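Local coordinates for protein GLB-12 (Caenorhabditis elegans, PDB 4BJA) that probably binds oxygen at the heme of a globin fold and acts in redox signalling needed for reproduction in the worm, at residues P50-F58 against G91-F99; E98-M106 against A116-G124. The protein carries 1 engineered substitution. One frame throughout, in Å; residues are numbered along the deposited sequence. Where two conformers were deposited one is given.

Contact 1: P50-F58 against G91-F99. With HEM (protoporphyrin IX containing Fe), chain B.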
# COMPACT_ATOMS: atom_id res chain seq x y z
N PRO A 50 25.40 -12.02 -2.61
CA PRO A 50 23.96 -11.98 -2.39
C PRO A 50 23.22 -13.12 -3.09
O PRO A 50 22.25 -13.61 -2.52
CB PRO A 50 23.55 -10.63 -2.97
CG PRO A 50 24.63 -10.26 -3.89
CD PRO A 50 25.89 -10.83 -3.33
N LYS A 51 23.63 -13.54 -4.30
CA LYS A 51 22.92 -14.67 -4.95
C LYS A 51 23.04 -15.97 -4.15
O LYS A 51 22.09 -16.79 -4.11
CB LYS A 51 23.48 -14.99 -6.35
CG LYS A 51 23.83 -13.83 -7.21
CD LYS A 51 24.57 -14.28 -8.50
CE LYS A 51 25.50 -13.12 -8.99
NZ LYS A 51 25.87 -13.22 -10.45
N ASP A 52 24.20 -16.18 -3.55
CA ASP A 52 24.40 -17.36 -2.70
C ASP A 52 23.44 -17.30 -1.49
O ASP A 52 22.81 -18.31 -1.13
CB ASP A 52 25.84 -17.43 -2.20
CG ASP A 52 26.83 -18.03 -3.22
OD1 ASP A 52 26.45 -18.40 -4.35
OD2 ASP A 52 28.04 -18.13 -2.86
N ILE A 53 23.33 -16.13 -0.86
CA ILE A 53 22.42 -15.98 0.28
C ILE A 53 20.96 -16.23 -0.15
O ILE A 53 20.20 -16.95 0.54
CB ILE A 53 22.59 -14.58 0.98
CG1 ILE A 53 23.98 -14.49 1.64
CG2 ILE A 53 21.50 -14.41 1.99
CD1 ILE A 53 24.42 -13.03 2.09
N VAL A 54 20.56 -15.67 -1.30
CA VAL A 54 19.24 -15.90 -1.80
C VAL A 54 19.00 -17.42 -2.01
O VAL A 54 17.97 -17.93 -1.65
CB VAL A 54 19.00 -15.12 -3.12
CG1 VAL A 54 17.71 -15.56 -3.82
CG2 VAL A 54 19.01 -13.60 -2.82
N GLY A 55 19.99 -18.09 -2.62
CA GLY A 55 19.94 -19.55 -2.82
C GLY A 55 19.74 -20.29 -1.48
O GLY A 55 18.90 -21.15 -1.39
N LEU A 56 20.51 -19.91 -0.45
CA LEU A 56 20.45 -20.62 0.87
C LEU A 56 19.07 -20.44 1.49
O LEU A 56 18.52 -21.37 2.10
CB LEU A 56 21.48 -20.02 1.81
CG LEU A 56 22.91 -20.43 1.43
CD1 LEU A 56 23.89 -19.84 2.42
CD2 LEU A 56 23.02 -21.96 1.42
N ILE A 57 18.52 -19.23 1.35
CA ILE A 57 17.21 -18.96 1.91
C ILE A 57 16.11 -19.74 1.14
O ILE A 57 15.21 -20.30 1.76
CB ILE A 57 16.93 -17.43 2.02
CG1 ILE A 57 17.93 -16.81 3.01
CG2 ILE A 57 15.42 -17.15 2.45
CD1 ILE A 57 17.98 -15.30 3.06
N PHE A 58 16.17 -19.79 -0.19
CA PHE A 58 15.23 -20.61 -0.92
C PHE A 58 15.39 -22.09 -0.58
O PHE A 58 14.40 -22.80 -0.56
CB PHE A 58 15.32 -20.36 -2.45
CG PHE A 58 14.36 -19.31 -2.89
CD1 PHE A 58 13.00 -19.60 -2.98
CD2 PHE A 58 14.82 -18.01 -3.11
CE1 PHE A 58 12.07 -18.59 -3.40
CE2 PHE A 58 13.90 -17.01 -3.51
CZ PHE A 58 12.56 -17.30 -3.65
N GLY A 91 16.63 -21.35 -11.41
CA GLY A 91 16.14 -20.21 -12.25
C GLY A 91 15.44 -19.20 -11.37
O GLY A 91 15.58 -17.97 -11.55
N HIS A 92 14.67 -19.70 -10.42
CA HIS A 92 13.92 -18.81 -9.58
C HIS A 92 14.83 -18.02 -8.66
O HIS A 92 14.54 -16.85 -8.35
CB HIS A 92 12.88 -19.56 -8.76
CG HIS A 92 11.80 -18.65 -8.28
ND1 HIS A 92 11.76 -18.18 -6.99
CD2 HIS A 92 10.79 -18.04 -8.94
CE1 HIS A 92 10.72 -17.35 -6.86
NE2 HIS A 92 10.12 -17.26 -8.03
N ILE A 93 15.86 -18.68 -8.12
CA ILE A 93 16.85 -18.01 -7.32
C ILE A 93 17.52 -16.84 -8.10
O ILE A 93 17.64 -15.72 -7.59
CB ILE A 93 17.90 -19.00 -6.79
CG1 ILE A 93 17.26 -19.84 -5.65
CG2 ILE A 93 19.14 -18.26 -6.34
CD1 ILE A 93 17.96 -21.17 -5.49
N LEU A 94 17.89 -17.10 -9.36
CA LEU A 94 18.47 -16.08 -10.20
C LEU A 94 17.46 -14.91 -10.39
O LEU A 94 17.83 -13.73 -10.25
CB LEU A 94 18.78 -16.69 -11.57
CG LEU A 94 19.15 -15.65 -12.63
CD1 LEU A 94 20.54 -15.16 -12.28
CD2 LEU A 94 19.04 -16.26 -14.03
N ARG A 95 16.22 -15.25 -10.68
CA ARG A 95 15.18 -14.24 -11.00
C ARG A 95 14.89 -13.38 -9.78
O ARG A 95 14.73 -12.14 -9.89
CB ARG A 95 13.88 -14.88 -11.50
CG ARG A 95 14.02 -15.51 -12.93
CD ARG A 95 12.95 -16.57 -13.17
NE ARG A 95 12.76 -16.98 -14.58
CZ ARG A 95 13.54 -17.84 -15.23
NH1 ARG A 95 14.61 -18.36 -14.63
NH2 ARG A 95 13.27 -18.16 -16.49
N PHE A 96 14.81 -14.02 -8.61
CA PHE A 96 14.50 -13.32 -7.36
C PHE A 96 15.67 -12.43 -6.98
O PHE A 96 15.50 -11.27 -6.66
CB PHE A 96 14.21 -14.36 -6.25
CG PHE A 96 13.78 -13.75 -4.97
CD1 PHE A 96 14.71 -13.21 -4.11
CD2 PHE A 96 12.44 -13.75 -4.63
CE1 PHE A 96 14.31 -12.62 -2.90
CE2 PHE A 96 12.00 -13.15 -3.41
CZ PHE A 96 12.97 -12.60 -2.55
N TYR A 97 16.90 -12.95 -7.10
CA TYR A 97 18.07 -12.12 -6.88
C TYR A 97 18.08 -10.88 -7.82
O TYR A 97 18.29 -9.74 -7.36
CB TYR A 97 19.36 -12.95 -7.04
CG TYR A 97 20.54 -12.06 -7.27
CD1 TYR A 97 21.12 -11.34 -6.22
CD2 TYR A 97 21.05 -11.87 -8.57
CE1 TYR A 97 22.19 -10.43 -6.45
CE2 TYR A 97 22.12 -10.99 -8.79
CZ TYR A 97 22.67 -10.28 -7.73
OH TYR A 97 23.72 -9.40 -7.94
N GLU A 98 17.83 -11.11 -9.11
CA GLU A 98 17.84 -9.98 -10.10
C GLU A 98 16.75 -8.96 -9.77
O GLU A 98 16.96 -7.75 -9.92
CB GLU A 98 17.65 -10.48 -11.53
CG GLU A 98 18.82 -11.32 -12.06
CD GLU A 98 18.53 -11.98 -13.40
OE1 GLU A 98 17.35 -12.29 -13.70
OE2 GLU A 98 19.51 -12.22 -14.15
N PHE A 99 15.60 -9.46 -9.35
CA PHE A 99 14.47 -8.59 -8.96
C PHE A 99 14.87 -7.72 -7.78
O PHE A 99 14.58 -6.51 -7.79
CB PHE A 99 13.28 -9.49 -8.62
CG PHE A 99 12.14 -8.81 -7.91
CD1 PHE A 99 12.10 -8.74 -6.51
CD2 PHE A 99 11.05 -8.35 -8.65
CE1 PHE A 99 11.01 -8.16 -5.87
CE2 PHE A 99 9.94 -7.81 -8.00
CZ PHE A 99 9.93 -7.69 -6.61
CHA HEM B . 9.00 -16.38 -11.91
CHB HEM B . 10.08 -13.27 -8.35
CHC HEM B . 7.36 -15.82 -5.30
CHD HEM B . 6.96 -19.29 -8.61
C1A HEM B . 9.47 -15.31 -11.22
C2A HEM B . 10.19 -14.19 -11.79
C3A HEM B . 10.47 -13.35 -10.78
C4A HEM B . 9.95 -13.91 -9.56
CMA HEM B . 11.24 -12.00 -10.83
CAA HEM B . 10.52 -14.03 -13.32
CBA HEM B . 9.84 -12.79 -13.91
CGA HEM B . 8.40 -12.97 -13.78
O1A HEM B . 7.90 -14.07 -14.16
O2A HEM B . 7.77 -12.02 -13.25
C1B HEM B . 9.37 -13.69 -7.26
C2B HEM B . 9.23 -12.93 -6.02
C3B HEM B . 8.49 -13.62 -5.20
C4B HEM B . 8.13 -14.85 -5.86
CMB HEM B . 9.85 -11.54 -5.76
CAB HEM B . 8.07 -13.14 -3.79
CBB HEM B . 7.70 -14.02 -2.89
C1C HEM B . 7.00 -16.96 -5.93
C2C HEM B . 6.22 -18.02 -5.35
C3C HEM B . 6.10 -18.97 -6.26
C4C HEM B . 6.83 -18.58 -7.44
CMC HEM B . 5.61 -17.98 -3.93
CAC HEM B . 5.33 -20.30 -6.03
CBC HEM B . 4.85 -20.90 -7.11
C1D HEM B . 7.53 -18.86 -9.75
C2D HEM B . 7.78 -19.68 -10.90
C3D HEM B . 8.41 -18.77 -11.92
C4D HEM B . 8.47 -17.48 -11.29
CMD HEM B . 7.49 -21.18 -11.10
CAD HEM B . 8.91 -19.15 -13.32
CBD HEM B . 10.43 -19.29 -13.22
CGD HEM B . 10.93 -20.47 -12.40
O1D HEM B . 10.21 -21.48 -12.21
O2D HEM B . 12.08 -20.41 -11.95
NA HEM B . 9.34 -15.12 -9.84
NB HEM B . 8.67 -14.89 -7.14
NC HEM B . 7.35 -17.35 -7.21
ND HEM B . 7.97 -17.56 -10.01
FE HEM B . 8.36 -16.23 -8.57
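Phe58 reaches out from helix 50-58 to lodge against two aromatic side chains of helix 91-99, His92 and Phe96. The His92 imidazole turns an edge to the face of Phe58 in an offset edge-to-face pair; the nearest atoms, His92 ND1 and Phe58 CZ, are 3.5 Å apart. Phe58 in turn presents its own edge to Phe96, with CE2 3.6 Å from Phe96 CG and standing over the ring toward its rim. Phe58, His92 and Phe96 form one aromatic cluster. On its other side His92 NE2 binds the heme iron at 2.1 Å, and His127 supplies the second axial ligand. Heme methyl CMB touches Phe96 CE2 at 3.6 Å and lies over one face of Phe99.

Behind this cluster the backbones come close at Gly55, whose CA meets Ile93 CD1 at 3.7 Å. Ile93 lies directly against the backbone of Gly55. This is the B/E helix crossing of the globin fold, here at 125° between the helix directions, and it lies behind His92, the distal (E7) histidine of the globin heme pocket. Val54 fills the angle between Ile93, Phe96 and Tyr97, its CG1 reaching Phe96 CD1.

Farther from the heme, Tyr97 has CG anti to the backbone N (chi1 161°), which swings its ring across to the start of the other helix. Lys51 CG sits over the ring centre in a CH-pi contact, 3.5 Å from the centroid, while Pro50 CG meets Tyr97 CE1. Cutting this tyrosine back to an alanine is likely to take away the ring face on which Lys51 CG lies and leave a gap beside Pro50. Trp44 of helix 34-46 packs on both Pro50 and Tyr97.

Contact 2: E98-M106 against A116-G124. With HEM (protoporphyrin IX containing Fe), chain B; SO4 (sulfate ion), chain C.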
# COMPACT_ATOMS: atom_id res chain seq x y z
N GLU A 98 17.83 -11.11 -9.11
CA GLU A 98 17.84 -9.98 -10.10
C GLU A 98 16.75 -8.96 -9.77
O GLU A 98 16.96 -7.75 -9.92
CB GLU A 98 17.65 -10.48 -11.53
CG GLU A 98 18.82 -11.32 -12.06
CD GLU A 98 18.53 -11.98 -13.40
OE1 GLU A 98 17.35 -12.29 -13.70
OE2 GLU A 98 19.51 -12.22 -14.15
N PHE A 99 15.60 -9.46 -9.35
CA PHE A 99 14.47 -8.59 -8.96
C PHE A 99 14.87 -7.72 -7.78
O PHE A 99 14.58 -6.51 -7.79
CB PHE A 99 13.28 -9.49 -8.62
CG PHE A 99 12.14 -8.81 -7.91
CD1 PHE A 99 12.10 -8.74 -6.51
CD2 PHE A 99 11.05 -8.35 -8.65
CE1 PHE A 99 11.01 -8.16 -5.87
CE2 PHE A 99 9.94 -7.81 -8.00
CZ PHE A 99 9.93 -7.69 -6.61
N MET A 100 15.50 -8.29 -6.75
CA MET A 100 15.95 -7.50 -5.60
C MET A 100 17.08 -6.53 -5.94
O MET A 100 17.14 -5.43 -5.43
CB MET A 100 16.35 -8.43 -4.44
CG MET A 100 15.13 -9.17 -3.86
SD MET A 100 14.01 -8.01 -3.06
CE MET A 100 15.30 -6.89 -2.49
N GLU A 101 17.98 -6.95 -6.83
CA GLU A 101 19.09 -6.12 -7.28
C GLU A 101 18.51 -4.87 -7.98
O GLU A 101 18.89 -3.74 -7.71
CB GLU A 101 19.94 -6.90 -8.28
CG GLU A 101 21.00 -6.07 -9.00
CD GLU A 101 22.04 -5.40 -8.08
OE1 GLU A 101 22.17 -5.70 -6.85
OE2 GLU A 101 22.80 -4.55 -8.61
N GLN A 102 17.58 -5.11 -8.88
CA GLN A 102 17.02 -4.00 -9.68
C GLN A 102 16.18 -3.11 -8.80
O GLN A 102 16.22 -1.85 -8.89
CB GLN A 102 16.05 -4.58 -10.69
CG GLN A 102 16.55 -5.37 -11.85
CD GLN A 102 15.33 -5.81 -12.67
OE1 GLN A 102 14.83 -6.94 -12.53
NE2 GLN A 102 14.77 -4.88 -13.44
N LEU A 103 15.36 -3.74 -7.96
CA LEU A 103 14.42 -2.97 -7.12
C LEU A 103 15.21 -2.08 -6.14
O LEU A 103 14.90 -0.89 -5.99
CB LEU A 103 13.47 -3.96 -6.38
CG LEU A 103 12.41 -3.45 -5.45
CD1 LEU A 103 11.57 -2.30 -6.12
CD2 LEU A 103 11.53 -4.68 -5.09
N THR A 104 16.24 -2.62 -5.49
CA THR A 104 17.01 -1.81 -4.52
C THR A 104 17.78 -0.70 -5.25
O THR A 104 17.90 0.41 -4.74
CB THR A 104 17.98 -2.59 -3.65
OG1 THR A 104 18.92 -3.32 -4.48
CG2 THR A 104 17.24 -3.54 -2.68
N SER A 105 18.26 -0.99 -6.44
CA SER A 105 18.97 0.03 -7.26
C SER A 105 17.98 1.15 -7.66
O SER A 105 18.30 2.33 -7.58
CB SER A 105 19.57 -0.62 -8.52
OG SER A 105 20.27 0.38 -9.28
N MET A 106 16.80 0.77 -8.12
CA MET A 106 15.83 1.78 -8.54
C MET A 106 15.44 2.65 -7.39
O MET A 106 15.28 3.87 -7.56
CB MET A 106 14.60 1.17 -9.21
CG MET A 106 14.87 0.71 -10.69
SD MET A 106 13.38 0.22 -11.51
CE MET A 106 13.13 -1.34 -10.76
N ALA A 116 10.23 1.18 -9.82
CA ALA A 116 10.27 0.21 -8.70
C ALA A 116 8.86 -0.32 -8.47
O ALA A 116 8.65 -1.55 -8.39
CB ALA A 116 10.78 0.87 -7.47
N TRP A 117 7.88 0.57 -8.35
CA TRP A 117 6.50 0.12 -8.14
C TRP A 117 6.00 -0.70 -9.32
O TRP A 117 5.35 -1.76 -9.15
CB TRP A 117 5.63 1.36 -7.83
CG TRP A 117 4.28 1.06 -7.30
CD1 TRP A 117 3.85 -0.08 -6.61
CD2 TRP A 117 3.17 1.95 -7.33
NE1 TRP A 117 2.52 0.08 -6.25
CE2 TRP A 117 2.08 1.31 -6.70
CE3 TRP A 117 2.99 3.24 -7.86
CZ2 TRP A 117 0.83 1.92 -6.55
CZ3 TRP A 117 1.72 3.85 -7.72
CH2 TRP A 117 0.67 3.18 -7.07
N GLN A 118 6.29 -0.23 -10.53
CA GLN A 118 5.85 -0.96 -11.72
C GLN A 118 6.43 -2.40 -11.76
O GLN A 118 5.72 -3.34 -12.15
CB GLN A 118 6.29 -0.26 -13.00
CG GLN A 118 5.45 1.02 -13.31
CD GLN A 118 6.06 1.82 -14.46
OE1 GLN A 118 7.24 1.66 -14.78
NE2 GLN A 118 5.27 2.67 -15.07
N LEU A 119 7.70 -2.52 -11.42
CA LEU A 119 8.39 -3.84 -11.37
C LEU A 119 7.66 -4.77 -10.41
O LEU A 119 7.36 -5.94 -10.75
CB LEU A 119 9.86 -3.67 -10.97
CG LEU A 119 10.63 -5.01 -10.72
CD1 LEU A 119 10.67 -5.89 -11.98
CD2 LEU A 119 12.04 -4.75 -10.23
N VAL A 120 7.33 -4.26 -9.24
CA VAL A 120 6.70 -5.15 -8.24
C VAL A 120 5.30 -5.58 -8.69
O VAL A 120 4.95 -6.76 -8.64
CB VAL A 120 6.67 -4.49 -6.86
CG1 VAL A 120 5.91 -5.37 -5.86
CG2 VAL A 120 8.08 -4.15 -6.37
N ARG A 121 4.50 -4.64 -9.21
CA ARG A 121 3.16 -5.01 -9.63
C ARG A 121 3.19 -5.92 -10.87
O ARG A 121 2.38 -6.83 -10.96
CB ARG A 121 2.32 -3.75 -9.80
CG ARG A 121 2.10 -3.08 -8.44
CD ARG A 121 0.95 -2.14 -8.38
NE ARG A 121 -0.35 -2.74 -8.62
CZ ARG A 121 -1.30 -2.96 -7.71
NH1 ARG A 121 -1.13 -2.71 -6.41
NH2 ARG A 121 -2.46 -3.44 -8.13
N LYS A 122 4.13 -5.70 -11.79
CA LYS A 122 4.24 -6.51 -13.00
C LYS A 122 4.60 -7.94 -12.62
O LYS A 122 4.12 -8.92 -13.24
CB LYS A 122 5.33 -5.97 -13.96
CG LYS A 122 5.46 -6.84 -15.20
CD LYS A 122 6.37 -6.24 -16.25
CE LYS A 122 6.39 -7.16 -17.52
NZ LYS A 122 7.17 -6.57 -18.61
N THR A 123 5.46 -8.04 -11.61
CA THR A 123 5.92 -9.38 -11.15
C THR A 123 4.75 -10.09 -10.48
O THR A 123 4.52 -11.28 -10.72
CB THR A 123 7.14 -9.21 -10.23
OG1 THR A 123 8.17 -8.53 -10.96
CG2 THR A 123 7.72 -10.55 -9.74
N GLY A 124 3.99 -9.36 -9.66
CA GLY A 124 2.78 -9.92 -9.04
C GLY A 124 1.80 -10.45 -10.09
O GLY A 124 1.33 -11.61 -10.02
CHA HEM B . 9.00 -16.38 -11.91
CHB HEM B . 10.08 -13.27 -8.35
CHC HEM B . 7.36 -15.82 -5.30
CHD HEM B . 6.96 -19.29 -8.61
C1A HEM B . 9.47 -15.31 -11.22
C2A HEM B . 10.19 -14.19 -11.79
C3A HEM B . 10.47 -13.35 -10.78
C4A HEM B . 9.95 -13.91 -9.56
CMA HEM B . 11.24 -12.00 -10.83
CAA HEM B . 10.52 -14.03 -13.32
CBA HEM B . 9.84 -12.79 -13.91
CGA HEM B . 8.40 -12.97 -13.78
O1A HEM B . 7.90 -14.07 -14.16
O2A HEM B . 7.77 -12.02 -13.25
C1B HEM B . 9.37 -13.69 -7.26
C2B HEM B . 9.23 -12.93 -6.02
C3B HEM B . 8.49 -13.62 -5.20
C4B HEM B . 8.13 -14.85 -5.86
CMB HEM B . 9.85 -11.54 -5.76
CAB HEM B . 8.07 -13.14 -3.79
CBB HEM B . 7.70 -14.02 -2.89
C1C HEM B . 7.00 -16.96 -5.93
C2C HEM B . 6.22 -18.02 -5.35
C3C HEM B . 6.10 -18.97 -6.26
C4C HEM B . 6.83 -18.58 -7.44
CMC HEM B . 5.61 -17.98 -3.93
CAC HEM B . 5.33 -20.30 -6.03
CBC HEM B . 4.85 -20.90 -7.11
C1D HEM B . 7.53 -18.86 -9.75
C2D HEM B . 7.78 -19.68 -10.90
C3D HEM B . 8.41 -18.77 -11.92
C4D HEM B . 8.47 -17.48 -11.29
CMD HEM B . 7.49 -21.18 -11.10
CAD HEM B . 8.91 -19.15 -13.32
CBD HEM B . 10.43 -19.29 -13.22
CGD HEM B . 10.93 -20.47 -12.40
O1D HEM B . 10.21 -21.48 -12.21
O2D HEM B . 12.08 -20.41 -11.95
NA HEM B . 9.34 -15.12 -9.84
NB HEM B . 8.67 -14.89 -7.14
NC HEM B . 7.35 -17.35 -7.21
ND HEM B . 7.97 -17.56 -10.01
FE HEM B . 8.36 -16.23 -8.57
S SO4 C . -1.91 -3.05 -11.64
O1 SO4 C . -3.14 -3.13 -10.85
O2 SO4 C . -1.09 -4.20 -11.25
O3 SO4 C . -2.23 -3.10 -13.05
O4 SO4 C . -1.16 -1.81 -11.38
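A trans first torsion (chi1 173°) carries the branched end of Leu119 into helix 98-106 as a knob among Phe99, Gln102, Leu103 and Met106. Met106 folds back to meet it: the bend about its SD-CE end (chi3 -76°) lays CE 3.6 Å from Leu119 CD2, the two side chains crossing at about a right angle, while SD comes beside the backbone N of Ala116.

Leu103 works along the other flank with both methyls. Its CD1 presses on Ala116 CB at 3.5 Å, close to where the two backbones are nearest, and its CD2 meets Val120 CG2 at 3.7 Å. Phe195 of helix 185-214 also packs on Leu103.

Toward the heme, the Phe99 ring turns an edge to Thr123, with CE2 3.5 Å from OG1. That hydroxyl donates to Leu119 O at 2.7 Å. The carbonyl also takes Thr123 N, the two donors arriving from opposite faces of its plane, so the Thr123 side chain is fixed in rotation and its CG2 packs beside the heme, near propionate atom O2A. Thr123 O accepts from His127 ND1, a second-shell bond likely to hold the orientation of this axial ligand of the iron.

On the far side of helix 116-124, Arg121 grips a sulfate probably left from crystallisation, through NE to O2 and NH2 to O1.

The two helices run nearly antiparallel, 153° between their directions, and only a short turn joins them: this is the E-F hairpin of a globin, whose two helices supply the distal and proximal sides of the heme pocket.

How the contacts relate
Both contacts are mainly buried and both use helix 87-108, and they follow one another along it, sharing only Glu98 and Phe99, with centres 14 Å apart. In contact 1 helix 50-65 crosses that helix steeply by way of a glycine and aromatic rings, and the contact includes an iron ligand. In contact 2 helix 113-126 packs nearly antiparallel to it and the contact is mostly aliphatic; it reaches the other axial ligand, His127, through the carbonyl of Thr123. Neither has a hydrogen bond between its segments. The solvent-facing side of each is marked by a long polar residue, Lys51 in one and Gln102 in the other. The heme touches both, with Phe99 lying where they meet.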